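PDB 4WES: nitrogenase molybdenum-iron protein alpha chain from Clostridium pasteurianum, which forms, with the beta chain, the molybdenum-iron component of nitrogenase, which reduces dinitrogen to ammonium at a molybdenum-iron-sulfur cluster. Local coordinates for residues H24-T29 against P33-V38; Q324-Y329 against G495-G500; P65-V70 against K92-T97. One frame throughout, in Å; residues are numbered along the deposited sequence.

Contact 1. Residues H24-T29 against P33-V38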
loop_
_atom_site.group_PDB
_atom_site.type_symbol
_atom_site.label_atom_id
_atom_site.label_comp_id
_atom_site.label_asym_id
_atom_site.label_seq_id
_atom_site.Cartn_x
_atom_site.Cartn_y
_atom_site.Cartn_z
ATOM N N HIS A 24 -3.631 46.015 -19.011
ATOM C CA HIS A 24 -2.842 44.939 -18.398
ATOM C C HIS A 24 -2.260 43.957 -19.420
ATOM O O HIS A 24 -1.591 42.999 -19.029
ATOM C CB HIS A 24 -3.708 44.190 -17.395
ATOM C CG HIS A 24 -4.125 45.023 -16.234
ATOM N ND1 HIS A 24 -3.527 44.944 -14.983
ATOM C CD2 HIS A 24 -5.074 45.979 -16.135
ATOM C CE1 HIS A 24 -4.091 45.824 -14.176
ATOM N NE2 HIS A 24 -5.046 46.453 -14.848
ATOM N N ILE A 25 -2.557 44.176 -20.696
ATOM C CA ILE A 25 -2.139 43.250 -21.753
ATOM C C ILE A 25 -1.420 44.095 -22.794
ATOM O O ILE A 25 -2.001 45.037 -23.314
ATOM C CB ILE A 25 -3.354 42.540 -22.385
ATOM C CG1 ILE A 25 -4.123 41.778 -21.340
ATOM C CG2 ILE A 25 -2.886 41.600 -23.492
ATOM C CD1 ILE A 25 -5.507 41.381 -21.790
ATOM N N VAL A 26 -0.171 43.764 -23.089
ATOM C CA VAL A 26 0.575 44.502 -24.080
ATOM C C VAL A 26 1.375 43.560 -24.939
ATOM O O VAL A 26 1.828 42.502 -24.488
ATOM C CB VAL A 26 1.493 45.603 -23.482
ATOM C CG1 VAL A 26 0.689 46.693 -22.789
ATOM C CG2 VAL A 26 2.526 45.015 -22.533
ATOM N N ILE A 27 1.538 43.943 -26.203
ATOM C CA ILE A 27 2.340 43.177 -27.152
ATOM C C ILE A 27 3.632 43.950 -27.443
ATOM O O ILE A 27 3.588 45.116 -27.823
ATOM C CB ILE A 27 1.541 42.862 -28.445
ATOM C CG1 ILE A 27 0.307 41.971 -28.122
ATOM C CG2 ILE A 27 2.436 42.190 -29.476
ATOM C CD1 ILE A 27 -0.685 41.780 -29.267
ATOM N N LYS A 28 4.783 43.305 -27.253
ATOM C CA LYS A 28 6.072 43.885 -27.576
ATOM C C LYS A 28 6.298 43.699 -29.066
ATOM O O LYS A 28 6.170 42.587 -29.557
ATOM C CB LYS A 28 7.189 43.155 -26.806
ATOM C CG LYS A 28 8.586 43.629 -27.145
ATOM C CD LYS A 28 9.655 43.009 -26.278
ATOM C CE LYS A 28 11.018 43.568 -26.656
ATOM N NZ LYS A 28 12.136 43.149 -25.780
ATOM N N THR A 29 6.673 44.770 -29.750
ATOM C CA THR A 29 6.953 44.717 -31.168
ATOM C C THR A 29 8.222 45.454 -31.517
ATOM O O THR A 29 8.758 46.242 -30.718
ATOM C CB THR A 29 5.812 45.352 -32.000
ATOM O OG1 THR A 29 5.752 46.763 -31.739
ATOM C CG2 THR A 29 4.447 44.693 -31.696
ATOM N N PRO A 33 9.070 48.483 -28.663
ATOM C CA PRO A 33 9.674 47.381 -27.896
ATOM C C PRO A 33 9.452 47.526 -26.390
ATOM O O PRO A 33 9.651 46.562 -25.651
ATOM C CB PRO A 33 11.159 47.480 -28.244
ATOM C CG PRO A 33 11.353 48.896 -28.665
ATOM C CD PRO A 33 10.075 49.345 -29.303
ATOM N N ASN A 34 9.034 48.709 -25.934
ATOM C CA ASN A 34 8.918 48.953 -24.512
ATOM C C ASN A 34 7.543 49.526 -24.121
ATOM O O ASN A 34 7.457 50.557 -23.483
ATOM C CB ASN A 34 10.064 49.879 -24.061
ATOM C CG ASN A 34 10.212 51.112 -24.935
ATOM O OD1 ASN A 34 9.696 51.187 -26.056
ATOM N ND2 ASN A 34 10.939 52.094 -24.419
ATOM N N PRO A 35 6.459 48.822 -24.463
ATOM C CA PRO A 35 5.166 49.381 -24.116
ATOM C C PRO A 35 4.972 49.496 -22.619
ATOM O O PRO A 35 5.433 48.654 -21.852
ATOM C CB PRO A 35 4.170 48.371 -24.680
ATOM C CG PRO A 35 4.934 47.089 -24.749
ATOM C CD PRO A 35 6.345 47.503 -25.100
ATOM N N GLU A 36 4.246 50.513 -22.212
ATOM C CA GLU A 36 3.844 50.661 -20.823
ATOM C C GLU A 36 2.682 49.722 -20.495
ATOM O O GLU A 36 1.724 49.625 -21.269
ATOM C CB GLU A 36 3.436 52.107 -20.592
ATOM C CG GLU A 36 2.869 52.426 -19.251
ATOM C CD GLU A 36 2.762 53.930 -18.964
ATOM O OE1 GLU A 36 2.161 54.238 -17.900
ATOM O OE2 GLU A 36 3.264 54.777 -19.767
ATOM N N ILE A 37 2.777 49.078 -19.337
ATOM C CA ILE A 37 1.743 48.173 -18.863
ATOM C C ILE A 37 1.092 48.810 -17.643
ATOM O O ILE A 37 1.712 49.645 -16.953
ATOM C CB ILE A 37 2.323 46.767 -18.561
ATOM C CG1 ILE A 37 1.231 45.677 -18.546
ATOM C CG2 ILE A 37 3.149 46.757 -17.267
ATOM C CD1 ILE A 37 1.781 44.269 -18.598
ATOM N N VAL A 38 -0.128 48.383 -17.343
ATOM C CA VAL A 38 -0.798 48.664 -16.080
ATOM C C VAL A 38 -0.590 47.442 -15.196
ATOM O O VAL A 38 -0.833 46.325 -15.626
ATOM C CB VAL A 38 -2.295 48.972 -16.269
ATOM C CG1 VAL A 38 -2.941 49.249 -14.907
ATOM C CG2 VAL A 38 -2.482 50.163 -17.190
HETATM O O HOH W 1 11.473 45.864 -23.937
#
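Lys28 lies along the carbonyl of Pro33 near the bend of a short hairpin-like return, in which strand 25-27, outermost in a mixed five-stranded sheet of this chain, is followed by an irregular segment running back along it. The two directions differ by 174°, yet 33-38 does not pair with 24-29 as a strand: side chains and one water join them, and a backbone bond from Val38 to Gly23 lies just beyond the end. The strand spends its own backbone bonds on the neighbouring strand, where Val26 pairs with Leu440.

Lys28 can be followed outward. From CB, the chain leaves with CG anti to the backbone N (chi1 176°) and stays extended, which lays it along the carbonyl of Pro33. CG, CD and CE each pass that oxygen in turn, CE at 3.4 Å from Pro33 O. NZ reaches beyond it to bond the carbonyls of Met431 and Met434, and a weak bond to a water ties it back, since the water donates to Pro33 O at 2.6 Å.

Midway, Val26 points at the returning segment. Its CG2 rests 3.9 Å from Pro35 CG and also meets Ile37 CD1, while CG1 lies against the carbonyl O of Glu36. Met431 of helix 430-433 touches both Val26 and Pro35.

At the far end the His24 ring is held through ND1 by Asp442 OD2. Val38 covers one face of the ring in a CH-pi contact, its CB 4.0 Å from the ring centroid and only 12° off the normal.

Contact 2. Residues Q324-Y329 against G495-G500; sequences QDDLDY and GVVNFG
Two helices, 306-334 and 492-507, approach each other here through a light side-chain contact that buries 147 Å² between the segments. Leu327 and Val496 make the closer of its two touches: Leu327 CD2 comes to 3.5 Å from Val496 CG1, one methyl against another, with the side chains crossing at about a right angle. Of the two branches of the leucine it is CD2, not CD1, that meets the valine. Both residues also pack on Val289, so helix 289-303 joins this apolar meeting as a third member.

The example is one of helix-helix packing between distant parts of the chain: 165 residues separate the two segments, which meet through two side chains each. The nearest pair of CA atoms is that of Asp326 and Val497, 6.5 Å apart. Val497 lays its two methyls against the aspartate, CG1 at 4.0 Å from Asp326 CG and CG2 near Asp326 CB. This touch is van der Waals in kind; the polar end is engaged one turn further along helix 492-507, where His501 NE2 hydrogen-bonds Asp326 OD1.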
loop_
_atom_site.group_PDB
_atom_site.type_symbol
_atom_site.label_atom_id
_atom_site.label_comp_id
_atom_site.label_asym_id
_atom_site.label_seq_id
_atom_site.Cartn_x
_atom_site.Cartn_y
_atom_site.Cartn_z
ATOM N N GLN A 324 27.436 19.314 -19.295
ATOM C CA GLN A 324 27.225 19.667 -20.696
ATOM C C GLN A 324 26.481 18.597 -21.489
ATOM O O GLN A 324 25.657 18.923 -22.340
ATOM C CB GLN A 324 28.538 20.069 -21.387
ATOM C CG GLN A 324 28.308 20.640 -22.786
ATOM C CD GLN A 324 27.600 21.980 -22.757
ATOM O OE1 GLN A 324 28.049 22.933 -22.098
ATOM N NE2 GLN A 324 26.508 22.078 -23.457
ATOM N N ASP A 325 26.726 17.322 -21.193
ATOM C CA ASP A 325 25.983 16.262 -21.871
ATOM C C ASP A 325 24.486 16.363 -21.603
ATOM O O ASP A 325 23.657 16.126 -22.493
ATOM C CB ASP A 325 26.484 14.891 -21.495
ATOM C CG ASP A 325 27.846 14.561 -22.035
ATOM O OD1 ASP A 325 28.352 15.251 -22.928
ATOM O OD2 ASP A 325 28.389 13.530 -21.552
ATOM N N ASP A 326 24.100 16.671 -20.371
ATOM C CA ASP A 326 22.694 16.880 -20.041
ATOM C C ASP A 326 22.149 18.080 -20.797
ATOM O O ASP A 326 21.052 18.033 -21.352
ATOM C CB ASP A 326 22.521 17.104 -18.532
ATOM C CG ASP A 326 22.906 15.906 -17.692
ATOM O OD1 ASP A 326 22.120 14.971 -17.573
ATOM O OD2 ASP A 326 24.020 15.951 -17.067
ATOM N N LEU A 327 22.903 19.189 -20.792
ATOM C CA LEU A 327 22.451 20.391 -21.473
ATOM C C LEU A 327 22.197 20.106 -22.935
ATOM O O LEU A 327 21.212 20.603 -23.526
ATOM C CB LEU A 327 23.466 21.522 -21.343
ATOM C CG LEU A 327 23.847 21.916 -19.910
ATOM C CD1 LEU A 327 24.831 23.073 -19.939
ATOM C CD2 LEU A 327 22.632 22.268 -19.109
ATOM N N ASP A 328 23.082 19.363 -23.572
ATOM C CA ASP A 328 22.924 19.013 -25.009
ATOM C C ASP A 328 21.652 18.212 -25.230
ATOM O O ASP A 328 20.928 18.418 -26.215
ATOM C CB ASP A 328 24.121 18.205 -25.497
ATOM C CG ASP A 328 25.416 18.986 -25.574
ATOM O OD1 ASP A 328 26.476 18.314 -25.651
ATOM O OD2 ASP A 328 25.414 20.240 -25.489
ATOM N N TYR A 329 21.368 17.282 -24.327
ATOM C CA TYR A 329 20.172 16.451 -24.390
ATOM C C TYR A 329 18.914 17.294 -24.255
ATOM O O TYR A 329 17.966 17.094 -25.012
ATOM C CB TYR A 329 20.243 15.399 -23.292
ATOM C CG TYR A 329 19.044 14.487 -23.146
ATOM C CD1 TYR A 329 18.830 13.473 -24.056
ATOM C CD2 TYR A 329 18.198 14.582 -22.069
ATOM C CE1 TYR A 329 17.783 12.609 -23.931
ATOM C CE2 TYR A 329 17.120 13.713 -21.940
ATOM C CZ TYR A 329 16.929 12.723 -22.876
ATOM O OH TYR A 329 15.866 11.843 -22.774
ATOM N N GLY A 495 20.671 22.607 -10.582
ATOM C CA GLY A 495 19.274 22.895 -10.847
ATOM C C GLY A 495 18.892 22.842 -12.311
ATOM O O GLY A 495 17.780 22.427 -12.634
ATOM N N VAL A 496 19.768 23.291 -13.196
ATOM C CA VAL A 496 19.468 23.206 -14.622
ATOM C C VAL A 496 19.215 21.731 -14.991
ATOM O O VAL A 496 18.298 21.442 -15.761
ATOM C CB VAL A 496 20.599 23.801 -15.485
ATOM C CG1 VAL A 496 20.233 23.740 -16.949
ATOM C CG2 VAL A 496 20.924 25.227 -15.103
ATOM N N VAL A 497 20.070 20.844 -14.487
ATOM C CA VAL A 497 19.928 19.424 -14.797
ATOM C C VAL A 497 18.617 18.879 -14.229
ATOM O O VAL A 497 17.896 18.135 -14.914
ATOM C CB VAL A 497 21.154 18.671 -14.291
ATOM C CG1 VAL A 497 20.982 17.163 -14.459
ATOM C CG2 VAL A 497 22.426 19.177 -14.986
ATOM N N ASN A 498 18.299 19.214 -12.969
ATOM C CA ASN A 498 17.061 18.731 -12.378
ATOM C C ASN A 498 15.846 19.222 -13.192
ATOM O O ASN A 498 14.921 18.447 -13.495
ATOM C CB ASN A 498 16.962 19.158 -10.936
ATOM C CG ASN A 498 18.040 18.561 -10.065
ATOM O OD1 ASN A 498 18.560 17.475 -10.351
ATOM N ND2 ASN A 498 18.322 19.226 -8.950
ATOM N N PHE A 499 15.851 20.509 -13.495
ATOM C CA PHE A 499 14.750 21.122 -14.225
ATOM C C PHE A 499 14.632 20.513 -15.619
ATOM O O PHE A 499 13.524 20.161 -16.050
ATOM C CB PHE A 499 15.020 22.635 -14.345
ATOM C CG PHE A 499 13.983 23.370 -15.143
ATOM C CD1 PHE A 499 14.139 23.630 -16.492
ATOM C CD2 PHE A 499 12.836 23.855 -14.550
ATOM C CE1 PHE A 499 13.162 24.293 -17.231
ATOM C CE2 PHE A 499 11.878 24.533 -15.287
ATOM C CZ PHE A 499 12.052 24.741 -16.608
ATOM N N GLY A 500 15.739 20.386 -16.327
ATOM C CA GLY A 500 15.671 19.878 -17.684
ATOM C C GLY A 500 15.180 18.458 -17.775
ATOM O O GLY A 500 14.347 18.141 -18.634
#

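Contact 3. Residues P65-V70 against K92-T97; sequences PIKDMV and KPENGT
Lys67 and Glu94 bring opposite charges together where the turn leading into strand 69-74 faces the loop that precedes strand 106-107, both strands belonging to one parallel sheet. Lys67 sits within a type I beta turn running from Ile66 to Met69, and its side chain carries the whole contact from that side.

The ionic interaction comes first. Lys67 NZ forms a salt bridge with Glu94 OE1 at 2.8 Å, meeting that oxygen nearly along its C-O axis. The two side chains cross at about a right angle. Glu94 is bent at chi2 (70°), which turns its carboxylate back to the ammonium instead of letting it run on past. Asp243 OD1 forms a second salt bridge with the same nitrogen. It also accepts the backbone N-H of Lys92, which fixes the carboxylate relative to the very loop that the lysine grips.

A neutral acceptor completes the direct bonding between the segments. Lys67 NZ donates to the backbone oxygen of Lys92 at 2.7 Å, with a C=O...N angle of 167°, so the nitrogen stands almost straight out from the carbonyl.

Van der Waals contact accompanies these bonds. Beyond CG the lysine is extended, and CD and CE both pass the Lys92 carbonyl, CE at 3.3 Å from Lys92 O; CE also lies near Glu94 OE1.

A like charge is close as well, for Lys92 NZ is 5.6 Å from Lys67 NZ. Two carboxylates and one carbonyl around the Lys67 ammonium should nevertheless favour its protonated form.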
loop_
_atom_site.group_PDB
_atom_site.type_symbol
_atom_site.label_atom_id
_atom_site.label_comp_id
_atom_site.label_asym_id
_atom_site.label_seq_id
_atom_site.Cartn_x
_atom_site.Cartn_y
_atom_site.Cartn_z
ATOM N N PRO A 65 10.154 31.534 6.273
ATOM C CA PRO A 65 11.384 30.755 6.171
ATOM C C PRO A 65 12.398 30.914 7.291
ATOM O O PRO A 65 13.321 30.122 7.369
ATOM C CB PRO A 65 11.966 31.181 4.833
ATOM C CG PRO A 65 10.752 31.615 4.041
ATOM C CD PRO A 65 9.911 32.303 5.051
ATOM N N ILE A 66 12.296 31.966 8.097
ATOM C CA ILE A 66 13.250 32.136 9.218
ATOM C C ILE A 66 12.959 31.038 10.236
ATOM O O ILE A 66 11.940 31.053 10.922
ATOM C CB ILE A 66 13.178 33.536 9.837
ATOM C CG1 ILE A 66 13.437 34.609 8.789
ATOM C CG2 ILE A 66 14.205 33.632 10.986
ATOM C CD1 ILE A 66 13.314 36.031 9.295
ATOM N N LYS A 67 13.864 30.063 10.338
ATOM C CA LYS A 67 13.529 28.758 10.880
ATOM C C LYS A 67 13.570 28.656 12.383
ATOM O O LYS A 67 13.044 27.704 12.943
ATOM C CB LYS A 67 14.468 27.716 10.268
ATOM C CG LYS A 67 15.927 27.893 10.685
ATOM C CD LYS A 67 16.904 27.167 9.799
ATOM C CE LYS A 67 18.314 27.580 10.109
ATOM N NZ LYS A 67 19.293 26.876 9.253
ATOM N N ASP A 68 14.253 29.604 13.051
ATOM C CA ASP A 68 14.376 29.559 14.525
ATOM C C ASP A 68 13.582 30.684 15.178
ATOM O O ASP A 68 13.747 30.950 16.385
ATOM C CB ASP A 68 15.833 29.541 14.978
ATOM C CG ASP A 68 16.625 30.751 14.536
ATOM O OD1 ASP A 68 16.127 31.584 13.767
ATOM O OD2 ASP A 68 17.773 30.819 14.977
ATOM N N MET A 69 12.674 31.282 14.408
ATOM C CA MET A 69 11.670 32.203 14.899
ATOM C C MET A 69 10.325 31.503 14.921
ATOM O O MET A 69 9.994 30.839 13.937
ATOM C CB MET A 69 11.694 33.441 13.982
ATOM C CG MET A 69 10.712 34.556 14.210
ATOM S SD MET A 69 11.250 35.976 13.228
ATOM C CE MET A 69 9.808 37.023 13.552
ATOM N N VAL A 70 9.571 31.622 16.018
ATOM C CA VAL A 70 8.205 31.066 16.054
ATOM C C VAL A 70 7.248 32.091 15.458
ATOM O O VAL A 70 7.132 33.192 15.945
ATOM C CB VAL A 70 7.795 30.659 17.488
ATOM C CG1 VAL A 70 6.293 30.407 17.572
ATOM C CG2 VAL A 70 8.570 29.446 17.925
ATOM N N LYS A 92 17.237 23.423 7.704
ATOM C CA LYS A 92 17.871 22.411 8.507
ATOM C C LYS A 92 18.401 23.063 9.795
ATOM O O LYS A 92 18.659 24.266 9.817
ATOM C CB LYS A 92 18.964 21.705 7.747
ATOM C CG LYS A 92 20.060 22.574 7.331
ATOM C CD LYS A 92 21.020 21.872 6.313
ATOM C CE LYS A 92 22.089 22.822 5.818
ATOM N NZ LYS A 92 22.932 23.320 6.948
ATOM N N PRO A 93 18.555 22.290 10.868
ATOM C CA PRO A 93 19.112 22.873 12.079
ATOM C C PRO A 93 20.480 23.504 11.811
ATOM O O PRO A 93 21.351 22.872 11.226
ATOM C CB PRO A 93 19.256 21.677 12.994
ATOM C CG PRO A 93 18.386 20.651 12.463
ATOM C CD PRO A 93 18.255 20.870 11.008
ATOM N N GLU A 94 20.659 24.743 12.245
ATOM C CA GLU A 94 21.912 25.431 11.968
ATOM C C GLU A 94 23.051 24.698 12.679
ATOM O O GLU A 94 22.927 24.350 13.846
ATOM C CB GLU A 94 21.871 26.887 12.411
ATOM C CG GLU A 94 23.005 27.751 11.859
ATOM C CD GLU A 94 22.937 28.032 10.360
ATOM O OE1 GLU A 94 21.888 27.795 9.728
ATOM O OE2 GLU A 94 23.952 28.557 9.811
ATOM N N ASN A 95 24.138 24.428 11.960
ATOM C CA ASN A 95 25.278 23.705 12.519
ATOM C C ASN A 95 24.894 22.329 13.024
ATOM O O ASN A 95 25.641 21.726 13.795
ATOM C CB ASN A 95 25.987 24.510 13.648
ATOM C CG ASN A 95 26.399 25.874 13.190
ATOM O OD1 ASN A 95 26.044 26.905 13.783
ATOM N ND2 ASN A 95 27.102 25.896 12.090
ATOM N N GLY A 96 23.779 21.798 12.544
ATOM C CA GLY A 96 23.291 20.504 12.985
ATOM C C GLY A 96 22.517 20.507 14.288
ATOM O O GLY A 96 21.938 19.500 14.642
ATOM N N THR A 97 22.499 21.642 14.991
ATOM C CA THR A 97 21.969 21.699 16.341
ATOM C C THR A 97 20.901 22.758 16.603
ATOM O O THR A 97 20.230 22.689 17.627
ATOM C CB THR A 97 23.104 21.935 17.354
ATOM O OG1 THR A 97 23.789 23.139 17.003
ATOM C CG2 THR A 97 24.045 20.765 17.339
#

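Overall arrangement
From the N terminus, contact 1 comes first and closes the shortest loop: three residues separate strand 25-27 with its flanks from the segment that returns beside it. Contact 3 follows, joining the entrance of strand 69-74 to the loop before strand 106-107, 21 residues intervening. Contact 2 closes last and spans 165 residues, bringing helix 306-334 to helix 492-507. The three lie in series, none nesting within or crossing another. Contacts 1 and 3 fall on opposite sides of the chain's centre, their centres 43 Å apart, and involve strands of different sheets, 25-27 of the mixed one and 69-74 of a parallel one. Contact 2 touches neither; its nearest atoms remain about 16 Å from those of contact 3.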